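Local atomic coordinates of B-agarase (Agarivorans gilvus, PDB entry 5Z6P), a protein that hydrolyses agarose as a glycoside hydrolase family 50 agarase, with a CBM-like beta domain and a probable (beta/alpha)8-barrel catalytic domain. Residues 73-78 and 644-649; 195-200 and 696-701; 364-367 and 371-374; 400-405 and 412-417. All coordinates share one frame; numbering follows the deposited sequence.

Interaction 1: 73-78 and 644-649; sequences KHFYTS and YYKEGL
The nearest CA atoms of the two segments, those of Phe75 and Lys646, are 10.3 Å apart, so side chains alone bridge the gap. The contact lies at the junction of the CBM-like beta domain and the beta-galactosidase-like region of this family 50 enzyme. Segment 73-78 leads into strand 76-81, and segment 644-649 belongs to the loop that follows strand 640-643. Phe75 has its CG opposite the backbone N (chi1 -171°), which sends the ring across the gap. Tyr644 arrives from the opposite direction and meets it with the phenol oxygen. Tyr644 OH lies 3.2 Å from Phe75 CE1 and 3.7 Å from Phe75 CZ, obliquely to the Phe75 ring. This is van der Waals packing and not a ring stack. Lys646 crosses Phe75 at about a right angle and touches it with the aliphatic part of its chain. Lys646 CG lies over one face of the Tyr644 ring, and beyond it a bend at chi2 (-70°) sets the direction of CD, the atom that touches Phe75. The ammonium end of Lys646 continues to a hydrogen bond with His193. Phe75 N also bonds Glu652, and the Phe75 backbone pairs with Gly194. Phe75 CZ, at the far end of the ring, lies 4.1 Å from Lys646 CD.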
loop_
_atom_site.group_PDB
_atom_site.type_symbol
_atom_site.label_atom_id
_atom_site.label_comp_id
_atom_site.label_asym_id
_atom_site.label_seq_id
_atom_site.Cartn_x
_atom_site.Cartn_y
_atom_site.Cartn_z
ATOM N N LYS A 73 21.810 6.160 4.605
ATOM C CA LYS A 73 22.630 4.947 4.576
ATOM C C LYS A 73 21.870 3.745 5.126
ATOM O O LYS A 73 21.824 2.693 4.498
ATOM C CB LYS A 73 23.916 5.140 5.369
ATOM C CG LYS A 73 24.824 3.924 5.338
ATOM C CD LYS A 73 26.070 4.141 6.176
ATOM C CE LYS A 73 26.903 2.858 6.278
ATOM N NZ LYS A 73 27.950 2.944 7.330
ATOM N N HIS A 74 21.266 3.934 6.295
ATOM C CA HIS A 74 20.653 2.852 7.056
ATOM C C HIS A 74 19.144 2.800 6.887
ATOM O O HIS A 74 18.476 3.813 7.026
ATOM C CB HIS A 74 20.985 2.998 8.539
ATOM C CG HIS A 74 22.446 2.930 8.837
ATOM N ND1 HIS A 74 23.137 1.738 8.904
ATOM C CD2 HIS A 74 23.354 3.905 9.075
ATOM C CE1 HIS A 74 24.405 1.984 9.174
ATOM N NE2 HIS A 74 24.564 3.292 9.281
ATOM N N PHE A 75 18.605 1.622 6.607
ATOM C CA PHE A 75 17.165 1.504 6.429
ATOM C C PHE A 75 16.397 1.788 7.716
ATOM O O PHE A 75 15.435 2.519 7.680
ATOM C CB PHE A 75 16.768 0.125 5.893
ATOM C CG PHE A 75 15.325 0.040 5.497
ATOM C CD1 PHE A 75 14.926 0.403 4.235
ATOM C CD2 PHE A 75 14.369 -0.370 6.404
ATOM C CE1 PHE A 75 13.587 0.334 3.861
ATOM C CE2 PHE A 75 13.034 -0.436 6.049
ATOM C CZ PHE A 75 12.640 -0.076 4.775
ATOM N N TYR A 76 16.815 1.220 8.840
ATOM C CA TYR A 76 16.158 1.493 10.124
ATOM C C TYR A 76 16.949 2.420 11.043
ATOM O O TYR A 76 18.073 2.122 11.404
ATOM C CB TYR A 76 15.885 0.194 10.886
ATOM C CG TYR A 76 14.929 -0.734 10.188
ATOM C CD1 TYR A 76 13.572 -0.453 10.154
ATOM C CD2 TYR A 76 15.383 -1.894 9.564
ATOM C CE1 TYR A 76 12.682 -1.297 9.520
ATOM C CE2 TYR A 76 14.499 -2.749 8.922
ATOM C CZ TYR A 76 13.148 -2.440 8.903
ATOM O OH TYR A 76 12.251 -3.268 8.266
ATOM N N THR A 77 16.348 3.535 11.433
ATOM C CA THR A 77 16.915 4.375 12.483
ATOM C C THR A 77 15.889 4.563 13.577
ATOM O O THR A 77 14.703 4.706 13.296
ATOM C CB THR A 77 17.371 5.750 11.962
ATOM O OG1 THR A 77 16.240 6.589 11.688
ATOM C CG2 THR A 77 18.184 5.590 10.723
ATOM N N SER A 78 16.349 4.549 14.821
ATOM C CA SER A 78 15.460 4.591 15.977
ATOM C C SER A 78 16.024 5.359 17.156
ATOM O O SER A 78 17.213 5.314 17.450
ATOM C CB SER A 78 15.119 3.175 16.460
ATOM O OG SER A 78 14.777 2.325 15.392
ATOM N N TYR A 644 5.786 -1.293 -3.075
ATOM C CA TYR A 644 6.766 -0.769 -2.140
ATOM C C TYR A 644 6.502 0.663 -1.738
ATOM O O TYR A 644 6.853 1.605 -2.440
ATOM C CB TYR A 644 8.177 -0.901 -2.712
ATOM C CG TYR A 644 9.246 -0.922 -1.659
ATOM C CD1 TYR A 644 9.332 -1.972 -0.759
ATOM C CD2 TYR A 644 10.182 0.110 -1.556
ATOM C CE1 TYR A 644 10.290 -1.995 0.213
ATOM C CE2 TYR A 644 11.159 0.093 -0.581
ATOM C CZ TYR A 644 11.210 -0.970 0.296
ATOM O OH TYR A 644 12.160 -1.022 1.276
ATOM N N TYR A 645 5.890 0.783 -0.566
ATOM C CA TYR A 645 5.466 2.047 0.003
ATOM C C TYR A 645 6.541 2.572 0.938
ATOM O O TYR A 645 6.425 2.466 2.151
ATOM C CB TYR A 645 4.141 1.870 0.731
ATOM C CG TYR A 645 2.963 1.637 -0.199
ATOM C CD1 TYR A 645 2.360 2.704 -0.858
ATOM C CD2 TYR A 645 2.460 0.362 -0.426
ATOM C CE1 TYR A 645 1.276 2.514 -1.700
ATOM C CE2 TYR A 645 1.393 0.162 -1.269
ATOM C CZ TYR A 645 0.792 1.247 -1.901
ATOM O OH TYR A 645 -0.282 1.063 -2.736
ATOM N N LYS A 646 7.611 3.100 0.346
ATOM C CA LYS A 646 8.676 3.759 1.087
ATOM C C LYS A 646 9.086 4.966 0.252
ATOM O O LYS A 646 8.486 5.229 -0.782
ATOM C CB LYS A 646 9.862 2.812 1.336
ATOM C CG LYS A 646 9.529 1.520 2.102
ATOM C CD LYS A 646 9.188 1.769 3.558
ATOM C CE LYS A 646 8.359 0.623 4.141
ATOM N NZ LYS A 646 7.764 0.959 5.467
ATOM N N GLU A 647 10.108 5.689 0.681
ATOM C CA GLU A 647 10.506 6.887 -0.039
ATOM C C GLU A 647 11.198 6.562 -1.361
ATOM O O GLU A 647 11.311 7.424 -2.227
ATOM C CB GLU A 647 11.389 7.760 0.845
ATOM C CG GLU A 647 10.670 8.303 2.082
ATOM C CD GLU A 647 11.453 9.369 2.819
ATOM O OE1 GLU A 647 12.409 9.914 2.247
ATOM O OE2 GLU A 647 11.097 9.674 3.973
ATOM N N GLY A 648 11.640 5.312 -1.514
ATOM C CA GLY A 648 12.217 4.820 -2.754
ATOM C C GLY A 648 12.907 3.476 -2.526
ATOM O O GLY A 648 12.811 2.906 -1.434
ATOM N N LEU A 649 13.601 2.979 -3.549
ATOM C CA LEU A 649 14.289 1.690 -3.484
ATOM C C LEU A 649 15.592 1.812 -2.705
ATOM O O LEU A 649 16.687 1.811 -3.277
ATOM C CB LEU A 649 14.557 1.137 -4.895
ATOM C CG LEU A 649 13.334 1.052 -5.810
ATOM C CD1 LEU A 649 13.686 0.439 -7.169
ATOM C CD2 LEU A 649 12.221 0.260 -5.133
#

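Interaction 2: 195-200 and 696-701; sequences SLLDHH and FERYMQ
Leu196 and Leu197 both rest on Arg698, and these three residues make nearly all of the contact. Leu196 points one methyl, CD1, at the helix, where it packs by van der Waals contact on the backbone and on CB. This methyl lies 3.5 Å from Arg698 O and 3.9 Å from Arg698 CB, so it sits against the start of the arginine side chain. The next contact is between a methyl and a flat cation. Leu197 CD1 lies over one face of the Arg698 guanidinium, displaced toward the rim, and is 3.5 Å from Arg698 NH1. The two side chains cross at about a right angle. The arginine chain bends at chi3 (-129°), and a face of the guanidinium meets the methyl.

The polar interactions lie within the leucine segment and around it. His199 NE2 donates to Ser195 OG at 2.7 Å, with the oxygen close to the imidazole plane. Leu197 N gives the same oxygen a weak bond of 3.3 Å. Glu647 also bonds Ser195 OG and the backbone N of Leu196. Together these bonds probably steady the loop that carries the two leucines.

The arrangement is a domain interface. A loop leading into strand 199-210 of the CBM-like beta domain packs on helix 689-704. In sequence this helix connects strands 664-668 and 709-714, which are neighbouring and parallel, as in the beta-alpha units of the (beta/alpha)8 barrel expected for this family.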
loop_
_atom_site.group_PDB
_atom_site.type_symbol
_atom_site.label_atom_id
_atom_site.label_comp_id
_atom_site.label_asym_id
_atom_site.label_seq_id
_atom_site.Cartn_x
_atom_site.Cartn_y
_atom_site.Cartn_z
ATOM N N SER A 195 13.832 5.857 4.251
ATOM C CA SER A 195 13.982 7.201 3.729
ATOM C C SER A 195 15.118 7.296 2.712
ATOM O O SER A 195 16.047 6.501 2.750
ATOM C CB SER A 195 14.223 8.178 4.867
ATOM O OG SER A 195 14.131 9.501 4.398
ATOM N N LEU A 196 15.040 8.271 1.807
ATOM C CA LEU A 196 16.126 8.500 0.855
ATOM C C LEU A 196 17.093 9.567 1.358
ATOM O O LEU A 196 18.090 9.878 0.703
ATOM C CB LEU A 196 15.584 8.917 -0.505
ATOM C CG LEU A 196 14.743 7.889 -1.258
ATOM C CD1 LEU A 196 14.390 8.486 -2.579
ATOM C CD2 LEU A 196 15.514 6.590 -1.440
ATOM N N LEU A 197 16.796 10.116 2.529
ATOM C CA LEU A 197 17.529 11.260 3.039
ATOM C C LEU A 197 17.818 11.109 4.515
ATOM O O LEU A 197 17.150 10.353 5.200
ATOM C CB LEU A 197 16.736 12.544 2.798
ATOM C CG LEU A 197 16.296 12.835 1.365
ATOM C CD1 LEU A 197 15.315 13.992 1.343
ATOM C CD2 LEU A 197 17.499 13.130 0.495
ATOM N N ASP A 198 18.827 11.826 4.997
ATOM C CA ASP A 198 19.055 11.954 6.426
ATOM C C ASP A 198 18.034 12.928 6.990
ATOM O O ASP A 198 17.399 13.647 6.243
ATOM C CB ASP A 198 20.480 12.432 6.710
ATOM C CG ASP A 198 21.520 11.349 6.450
ATOM O OD1 ASP A 198 21.165 10.143 6.462
ATOM O OD2 ASP A 198 22.693 11.702 6.248
ATOM N N HIS A 199 17.869 12.957 8.300
ATOM C CA HIS A 199 16.980 13.944 8.899
ATOM C C HIS A 199 17.582 14.524 10.174
ATOM O O HIS A 199 18.182 13.811 10.968
ATOM C CB HIS A 199 15.598 13.329 9.188
ATOM C CG HIS A 199 14.965 12.680 7.997
ATOM N ND1 HIS A 199 14.049 13.326 7.189
ATOM C CD2 HIS A 199 15.124 11.444 7.467
ATOM C CE1 HIS A 199 13.679 12.515 6.215
ATOM N NE2 HIS A 199 14.318 11.368 6.359
ATOM N N HIS A 200 17.421 15.830 10.351
ATOM C CA HIS A 200 17.931 16.520 11.529
ATOM C C HIS A 200 16.777 17.092 12.346
ATOM O O HIS A 200 16.154 18.050 11.924
ATOM C CB HIS A 200 18.885 17.653 11.130
ATOM C CG HIS A 200 20.059 17.211 10.308
ATOM N ND1 HIS A 200 19.937 16.728 9.022
ATOM C CD2 HIS A 200 21.382 17.189 10.589
ATOM C CE1 HIS A 200 21.132 16.427 8.551
ATOM N NE2 HIS A 200 22.028 16.705 9.482
ATOM N N PHE A 696 7.565 12.190 -5.070
ATOM C CA PHE A 696 7.270 11.349 -6.225
ATOM C C PHE A 696 8.521 11.261 -7.108
ATOM O O PHE A 696 8.926 10.177 -7.536
ATOM C CB PHE A 696 6.089 11.898 -7.028
ATOM C CG PHE A 696 5.799 11.136 -8.298
ATOM C CD1 PHE A 696 6.482 11.426 -9.475
ATOM C CD2 PHE A 696 4.826 10.142 -8.318
ATOM C CE1 PHE A 696 6.224 10.730 -10.638
ATOM C CE2 PHE A 696 4.555 9.434 -9.481
ATOM C CZ PHE A 696 5.263 9.723 -10.649
ATOM N N GLU A 697 9.130 12.412 -7.361
ATOM C CA GLU A 697 10.292 12.461 -8.226
ATOM C C GLU A 697 11.455 11.703 -7.612
ATOM O O GLU A 697 12.112 10.938 -8.299
ATOM C CB GLU A 697 10.701 13.913 -8.520
ATOM C CG GLU A 697 11.886 14.012 -9.431
ATOM C CD GLU A 697 12.031 15.379 -10.067
ATOM O OE1 GLU A 697 11.561 16.368 -9.475
ATOM O OE2 GLU A 697 12.608 15.446 -11.170
ATOM N N ARG A 698 11.700 11.912 -6.324
ATOM C CA ARG A 698 12.789 11.234 -5.640
ATOM C C ARG A 698 12.623 9.709 -5.700
ATOM O O ARG A 698 13.583 8.981 -5.948
ATOM C CB ARG A 698 12.887 11.691 -4.188
ATOM C CG ARG A 698 13.569 13.047 -3.988
ATOM C CD ARG A 698 13.742 13.340 -2.492
ATOM N NE ARG A 698 13.228 14.660 -2.165
ATOM C CZ ARG A 698 12.492 14.940 -1.103
ATOM N NH1 ARG A 698 12.180 13.997 -0.227
ATOM N NH2 ARG A 698 12.071 16.171 -0.919
ATOM N N TYR A 699 11.403 9.238 -5.475
ATOM C CA TYR A 699 11.109 7.817 -5.609
ATOM C C TYR A 699 11.475 7.358 -6.999
ATOM O O TYR A 699 12.229 6.416 -7.152
ATOM C CB TYR A 699 9.632 7.510 -5.327
ATOM C CG TYR A 699 9.300 6.010 -5.207
ATOM C CD1 TYR A 699 9.238 5.182 -6.324
ATOM C CD2 TYR A 699 9.022 5.445 -3.969
ATOM C CE1 TYR A 699 8.908 3.804 -6.196
ATOM C CE2 TYR A 699 8.710 4.077 -3.837
ATOM C CZ TYR A 699 8.652 3.272 -4.939
ATOM O OH TYR A 699 8.330 1.940 -4.766
ATOM N N MET A 700 10.970 8.033 -8.016
ATOM C CA MET A 700 11.152 7.546 -9.372
ATOM C C MET A 700 12.602 7.490 -9.841
ATOM O O MET A 700 12.962 6.578 -10.582
ATOM C CB MET A 700 10.340 8.373 -10.340
ATOM C CG MET A 700 8.864 8.064 -10.256
ATOM S SD MET A 700 8.547 6.322 -10.536
ATOM C CE MET A 700 9.144 6.182 -12.217
ATOM N N GLN A 701 13.424 8.448 -9.412
ATOM C CA GLN A 701 14.827 8.505 -9.821
ATOM C C GLN A 701 15.505 7.212 -9.430
ATOM O O GLN A 701 16.296 6.619 -10.157
ATOM C CB GLN A 701 15.540 9.684 -9.148
ATOM C CG GLN A 701 15.057 11.048 -9.557
ATOM C CD GLN A 701 15.713 12.171 -8.764
ATOM O OE1 GLN A 701 16.153 11.978 -7.634
ATOM N NE2 GLN A 701 15.762 13.358 -9.354
#

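Interaction 3: 364-367 and 371-374; sequences YQWL and NDPL
An Asx turn at Asp372 shapes one side of this contact, and the indole of Trp366 packs against it from the other. Both segments belong to the surface loop between helix 353-361 and strand 378-384. In the turn, Leu374 N donates to Asp372 OD1 at 2.8 Å. The bond is nearly straight, with an angle of 169° at the hydrogen. It reaches the carboxylate oxygen on the anti side, tilted out of the carboxylate plane. The bond engages OD1; the other oxygen, OD2, is the one that meets the tryptophan. Asp372 OD2 lies at the edge of the indole, near its plane, 4.0 Å from Trp366 CZ2. The ring and carboxylate planes are 70° apart. At this distance the contact is loose. Leu374 makes the closer contact. Its CD1 methyl is 3.7 Å from Trp366 CH2, and Leu374 CB is 4.0 Å from that same carbon. The leucine crosses the tryptophan at about a right angle and meets the ring obliquely. With CG anti to the backbone N (chi1 177°), Trp366 extends its six-membered ring to both residues. Neighbouring elements frame the pair. Arg404 of helix 397-406 touches both Trp366 and Leu374, and Gln403 of that helix touches Leu374. Tyr395 of strand 388-395 packs on Trp366 and bonds the carbonyl of Leu374.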
loop_
_atom_site.group_PDB
_atom_site.type_symbol
_atom_site.label_atom_id
_atom_site.label_comp_id
_atom_site.label_asym_id
_atom_site.label_seq_id
_atom_site.Cartn_x
_atom_site.Cartn_y
_atom_site.Cartn_z
ATOM N N TYR A 364 -22.281 14.790 5.745
ATOM C CA TYR A 364 -22.515 15.283 4.394
ATOM C C TYR A 364 -23.451 16.487 4.367
ATOM O O TYR A 364 -24.592 16.422 4.825
ATOM C CB TYR A 364 -23.066 14.162 3.500
ATOM C CG TYR A 364 -22.176 12.942 3.469
ATOM C CD1 TYR A 364 -21.020 12.919 2.696
ATOM C CD2 TYR A 364 -22.475 11.819 4.233
ATOM C CE1 TYR A 364 -20.197 11.808 2.670
ATOM C CE2 TYR A 364 -21.645 10.700 4.224
ATOM C CZ TYR A 364 -20.509 10.705 3.441
ATOM O OH TYR A 364 -19.693 9.598 3.418
ATOM N N GLN A 365 -22.944 17.591 3.835
ATOM C CA GLN A 365 -23.753 18.773 3.588
ATOM C C GLN A 365 -24.763 18.526 2.471
ATOM O O GLN A 365 -25.856 19.073 2.491
ATOM C CB GLN A 365 -22.874 19.967 3.221
ATOM C CG GLN A 365 -22.057 20.545 4.348
ATOM C CD GLN A 365 -21.249 21.758 3.907
ATOM O OE1 GLN A 365 -20.917 21.913 2.732
ATOM N NE2 GLN A 365 -20.924 22.617 4.850
ATOM N N TRP A 366 -24.383 17.719 1.485
ATOM C CA TRP A 366 -25.279 17.394 0.384
ATOM C C TRP A 366 -25.198 15.940 -0.065
ATOM O O TRP A 366 -24.120 15.395 -0.292
ATOM C CB TRP A 366 -24.998 18.293 -0.812
ATOM C CG TRP A 366 -25.831 17.979 -2.013
ATOM C CD1 TRP A 366 -27.076 18.467 -2.295
ATOM C CD2 TRP A 366 -25.480 17.125 -3.111
ATOM N NE1 TRP A 366 -27.520 17.963 -3.491
ATOM C CE2 TRP A 366 -26.561 17.135 -4.012
ATOM C CE3 TRP A 366 -24.360 16.339 -3.414
ATOM C CZ2 TRP A 366 -26.554 16.399 -5.196
ATOM C CZ3 TRP A 366 -24.355 15.619 -4.585
ATOM C CH2 TRP A 366 -25.449 15.652 -5.462
ATOM N N LEU A 367 -26.368 15.320 -0.160
ATOM C CA LEU A 367 -26.550 14.076 -0.880
ATOM C C LEU A 367 -27.793 14.282 -1.740
ATOM O O LEU A 367 -28.727 14.950 -1.313
ATOM C CB LEU A 367 -26.686 12.891 0.077
ATOM C CG LEU A 367 -25.345 12.473 0.693
ATOM C CD1 LEU A 367 -25.541 11.493 1.815
ATOM C CD2 LEU A 367 -24.450 11.894 -0.374
ATOM N N ASN A 371 -34.774 11.571 -6.643
ATOM C CA ASN A 371 -35.251 11.944 -7.979
ATOM C C ASN A 371 -34.279 12.869 -8.723
ATOM O O ASN A 371 -34.526 13.261 -9.861
ATOM C CB ASN A 371 -36.647 12.594 -7.903
ATOM C CG ASN A 371 -36.720 13.761 -6.921
ATOM O OD1 ASN A 371 -35.781 14.540 -6.774
ATOM N ND2 ASN A 371 -37.857 13.878 -6.238
ATOM N N ASP A 372 -33.177 13.214 -8.067
ATOM C CA ASP A 372 -32.132 14.050 -8.658
ATOM C C ASP A 372 -31.355 13.196 -9.652
ATOM O O ASP A 372 -31.027 12.062 -9.346
ATOM C CB ASP A 372 -31.222 14.599 -7.548
ATOM C CG ASP A 372 -30.178 15.593 -8.045
ATOM O OD1 ASP A 372 -29.608 15.419 -9.135
ATOM O OD2 ASP A 372 -29.898 16.552 -7.307
ATOM N N PRO A 373 -31.078 13.718 -10.855
ATOM C CA PRO A 373 -30.275 12.939 -11.812
ATOM C C PRO A 373 -28.923 12.453 -11.250
ATOM O O PRO A 373 -28.407 11.422 -11.691
ATOM C CB PRO A 373 -30.052 13.921 -12.964
ATOM C CG PRO A 373 -31.230 14.834 -12.898
ATOM C CD PRO A 373 -31.576 14.977 -11.440
ATOM N N LEU A 374 -28.368 13.186 -10.295
ATOM C CA LEU A 374 -27.113 12.792 -9.667
ATOM C C LEU A 374 -27.297 11.666 -8.638
ATOM O O LEU A 374 -26.325 11.197 -8.058
ATOM C CB LEU A 374 -26.446 13.995 -9.010
ATOM C CG LEU A 374 -25.977 15.113 -9.941
ATOM C CD1 LEU A 374 -25.495 16.292 -9.138
ATOM C CD2 LEU A 374 -24.897 14.637 -10.924
#

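Interaction 4: 400-405 and 412-417; sequences ANLQRK and DYMAKW
Leu402 and Gln403 of helix 397-406 pack on Tyr413, Met414 and Trp417 of helix 413-428, two consecutive helices that meet at about a right angle across a short connection. The axes of the two short helical segments cross at 94° and approach to 9.2 Å. With CG of Tyr413 between its backbone N and carbonyl carbon (chi1 51°), the phenol ring lies along Gln403. The glutamine is extended and runs over one ring face. Gln403 CB forms a CH-pi contact, 3.9 Å from the centroid of the Tyr413 ring. Farther out, the amide lies nearly parallel to the ring, with 10° between the planes. Gln403 OE1 takes its hydrogen bond from His377, which would help to hold the amide in place. Leu402 reaches Trp417 with both methyls. CD1 lies over a face of the indole, 3.8 Å from the centroid of the Trp417 five-membered ring, a second CH-pi contact. Met414 starts away from the first helix but curls back through bends at chi2 and chi3, and its SD comes 3.9 Å from Leu402 CD1. Asp412 N-caps the second helix by accepting from Ala415 N. The other methyl, Leu402 CD2, comes closest to the indole, 3.4 Å from Trp417 CD1.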
loop_
_atom_site.group_PDB
_atom_site.type_symbol
_atom_site.label_atom_id
_atom_site.label_comp_id
_atom_site.label_asym_id
_atom_site.label_seq_id
_atom_site.Cartn_x
_atom_site.Cartn_y
_atom_site.Cartn_z
ATOM N N ALA A 400 -20.250 11.761 -9.595
ATOM C CA ALA A 400 -21.142 12.926 -9.640
ATOM C C ALA A 400 -20.429 14.098 -10.275
ATOM O O ALA A 400 -21.015 14.790 -11.098
ATOM C CB ALA A 400 -21.631 13.309 -8.245
ATOM N N ASN A 401 -19.167 14.305 -9.894
ATOM C CA ASN A 401 -18.365 15.386 -10.455
ATOM C C ASN A 401 -18.034 15.157 -11.932
ATOM O O ASN A 401 -17.943 16.106 -12.698
ATOM C CB ASN A 401 -17.089 15.594 -9.627
ATOM C CG ASN A 401 -17.386 16.130 -8.233
ATOM O OD1 ASN A 401 -18.298 16.922 -8.047
ATOM N ND2 ASN A 401 -16.623 15.686 -7.247
ATOM N N LEU A 402 -17.873 13.907 -12.342
ATOM C CA LEU A 402 -17.750 13.623 -13.758
ATOM C C LEU A 402 -19.001 14.091 -14.528
ATOM O O LEU A 402 -18.899 14.711 -15.592
ATOM C CB LEU A 402 -17.510 12.136 -13.994
ATOM C CG LEU A 402 -16.197 11.556 -13.462
ATOM C CD1 LEU A 402 -16.006 10.133 -13.980
ATOM C CD2 LEU A 402 -15.009 12.442 -13.829
ATOM N N GLN A 403 -20.180 13.793 -13.989
ATOM C CA GLN A 403 -21.417 14.197 -14.642
ATOM C C GLN A 403 -21.571 15.728 -14.639
ATOM O O GLN A 403 -21.937 16.316 -15.654
ATOM C CB GLN A 403 -22.628 13.534 -13.981
ATOM C CG GLN A 403 -23.926 13.851 -14.696
ATOM C CD GLN A 403 -25.083 13.005 -14.237
ATOM O OE1 GLN A 403 -24.930 12.124 -13.395
ATOM N NE2 GLN A 403 -26.258 13.269 -14.793
ATOM N N ARG A 404 -21.268 16.353 -13.506
ATOM C CA ARG A 404 -21.238 17.808 -13.400
ATOM C C ARG A 404 -20.316 18.427 -14.440
ATOM O O ARG A 404 -20.660 19.421 -15.071
ATOM C CB ARG A 404 -20.787 18.243 -12.005
ATOM C CG ARG A 404 -21.817 18.005 -10.904
ATOM C CD ARG A 404 -21.234 18.383 -9.568
ATOM N NE ARG A 404 -22.248 18.477 -8.536
ATOM C CZ ARG A 404 -22.142 17.926 -7.334
ATOM N NH1 ARG A 404 -21.066 17.217 -7.014
ATOM N NH2 ARG A 404 -23.119 18.072 -6.450
ATOM N N LYS A 405 -19.150 17.819 -14.624
ATOM C CA LYS A 405 -18.136 18.369 -15.523
ATOM C C LYS A 405 -18.449 18.184 -17.001
ATOM O O LYS A 405 -18.208 19.077 -17.807
ATOM C CB LYS A 405 -16.770 17.743 -15.238
ATOM C CG LYS A 405 -16.091 18.253 -13.984
ATOM C CD LYS A 405 -14.720 17.626 -13.797
ATOM C CE LYS A 405 -13.904 17.682 -15.078
ATOM N NZ LYS A 405 -12.448 17.554 -14.782
ATOM N N ASP A 412 -22.489 11.904 -22.817
ATOM C CA ASP A 412 -21.888 10.689 -22.262
ATOM C C ASP A 412 -20.621 11.030 -21.465
ATOM O O ASP A 412 -19.511 10.982 -22.004
ATOM C CB ASP A 412 -21.568 9.705 -23.398
ATOM C CG ASP A 412 -21.078 8.349 -22.906
ATOM O OD1 ASP A 412 -20.718 8.205 -21.721
ATOM O OD2 ASP A 412 -21.049 7.415 -23.733
ATOM N N TYR A 413 -20.789 11.358 -20.187
ATOM C CA TYR A 413 -19.676 11.842 -19.386
ATOM C C TYR A 413 -18.622 10.753 -19.116
ATOM O O TYR A 413 -17.440 11.052 -18.930
ATOM C CB TYR A 413 -20.185 12.429 -18.066
ATOM C CG TYR A 413 -21.127 11.541 -17.283
ATOM C CD1 TYR A 413 -20.638 10.607 -16.380
ATOM C CD2 TYR A 413 -22.506 11.654 -17.427
ATOM C CE1 TYR A 413 -21.493 9.794 -15.657
ATOM C CE2 TYR A 413 -23.371 10.850 -16.709
ATOM C CZ TYR A 413 -22.863 9.922 -15.826
ATOM O OH TYR A 413 -23.723 9.125 -15.104
ATOM N N MET A 414 -19.039 9.498 -19.101
ATOM C CA MET A 414 -18.073 8.430 -18.876
ATOM C C MET A 414 -17.135 8.306 -20.063
ATOM O O MET A 414 -15.937 8.120 -19.886
ATOM C CB MET A 414 -18.772 7.113 -18.591
ATOM C CG MET A 414 -19.421 7.079 -17.220
ATOM S SD MET A 414 -18.336 7.583 -15.864
ATOM C CE MET A 414 -16.988 6.404 -16.059
ATOM N N ALA A 415 -17.679 8.452 -21.263
ATOM C CA ALA A 415 -16.882 8.381 -22.478
ATOM C C ALA A 415 -15.922 9.559 -22.541
ATOM O O ALA A 415 -14.806 9.440 -23.011
ATOM C CB ALA A 415 -17.770 8.361 -23.705
ATOM N N LYS A 416 -16.360 10.711 -22.062
ATOM C CA LYS A 416 -15.487 11.868 -22.094
ATOM C C LYS A 416 -14.376 11.672 -21.073
ATOM O O LYS A 416 -13.218 11.959 -21.343
ATOM C CB LYS A 416 -16.272 13.151 -21.823
ATOM C CG LYS A 416 -15.449 14.419 -21.897
ATOM C CD LYS A 416 -14.927 14.687 -23.301
ATOM C CE LYS A 416 -14.396 16.120 -23.409
ATOM N NZ LYS A 416 -13.879 16.420 -24.767
ATOM N N TRP A 417 -14.742 11.180 -19.898
ATOM C CA TRP A 417 -13.767 10.896 -18.855
ATOM C C TRP A 417 -12.665 9.945 -19.350
ATOM O O TRP A 417 -11.491 10.168 -19.098
ATOM C CB TRP A 417 -14.459 10.314 -17.616
ATOM C CG TRP A 417 -13.501 9.852 -16.560
ATOM C CD1 TRP A 417 -12.776 10.631 -15.708
ATOM C CD2 TRP A 417 -13.169 8.502 -16.243
ATOM N NE1 TRP A 417 -12.013 9.852 -14.882
ATOM C CE2 TRP A 417 -12.238 8.534 -15.185
ATOM C CE3 TRP A 417 -13.579 7.264 -16.739
ATOM C CZ2 TRP A 417 -11.696 7.382 -14.624
ATOM C CZ3 TRP A 417 -13.034 6.112 -16.187
ATOM C CH2 TRP A 417 -12.099 6.184 -15.142
#

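In the fold
Interactions 1 and 2 belong to one interface, with centres 9 Å apart. Their segments alternate along the chain. Two probable hydrogen bonds of 2.8 Å link them, one between Tyr644 O and Tyr699 OH and one between Glu647 OE1 and Ser195 OG. The 644-649 loop thus sits between the beta domain and helix 689-704. Interactions 3 and 4 form a second cluster, with centres 16 Å apart and in series along the chain. Trp366 CZ3 packs 3.3 Å from Arg404 NH2, so the surface loop leans on helix 397-406. The two clusters do not touch; their nearest atoms, between interactions 2 and 4, are about 17 Å apart. Interactions 1 and 3 have centres 44 Å apart, on opposite sides of the chain's centre.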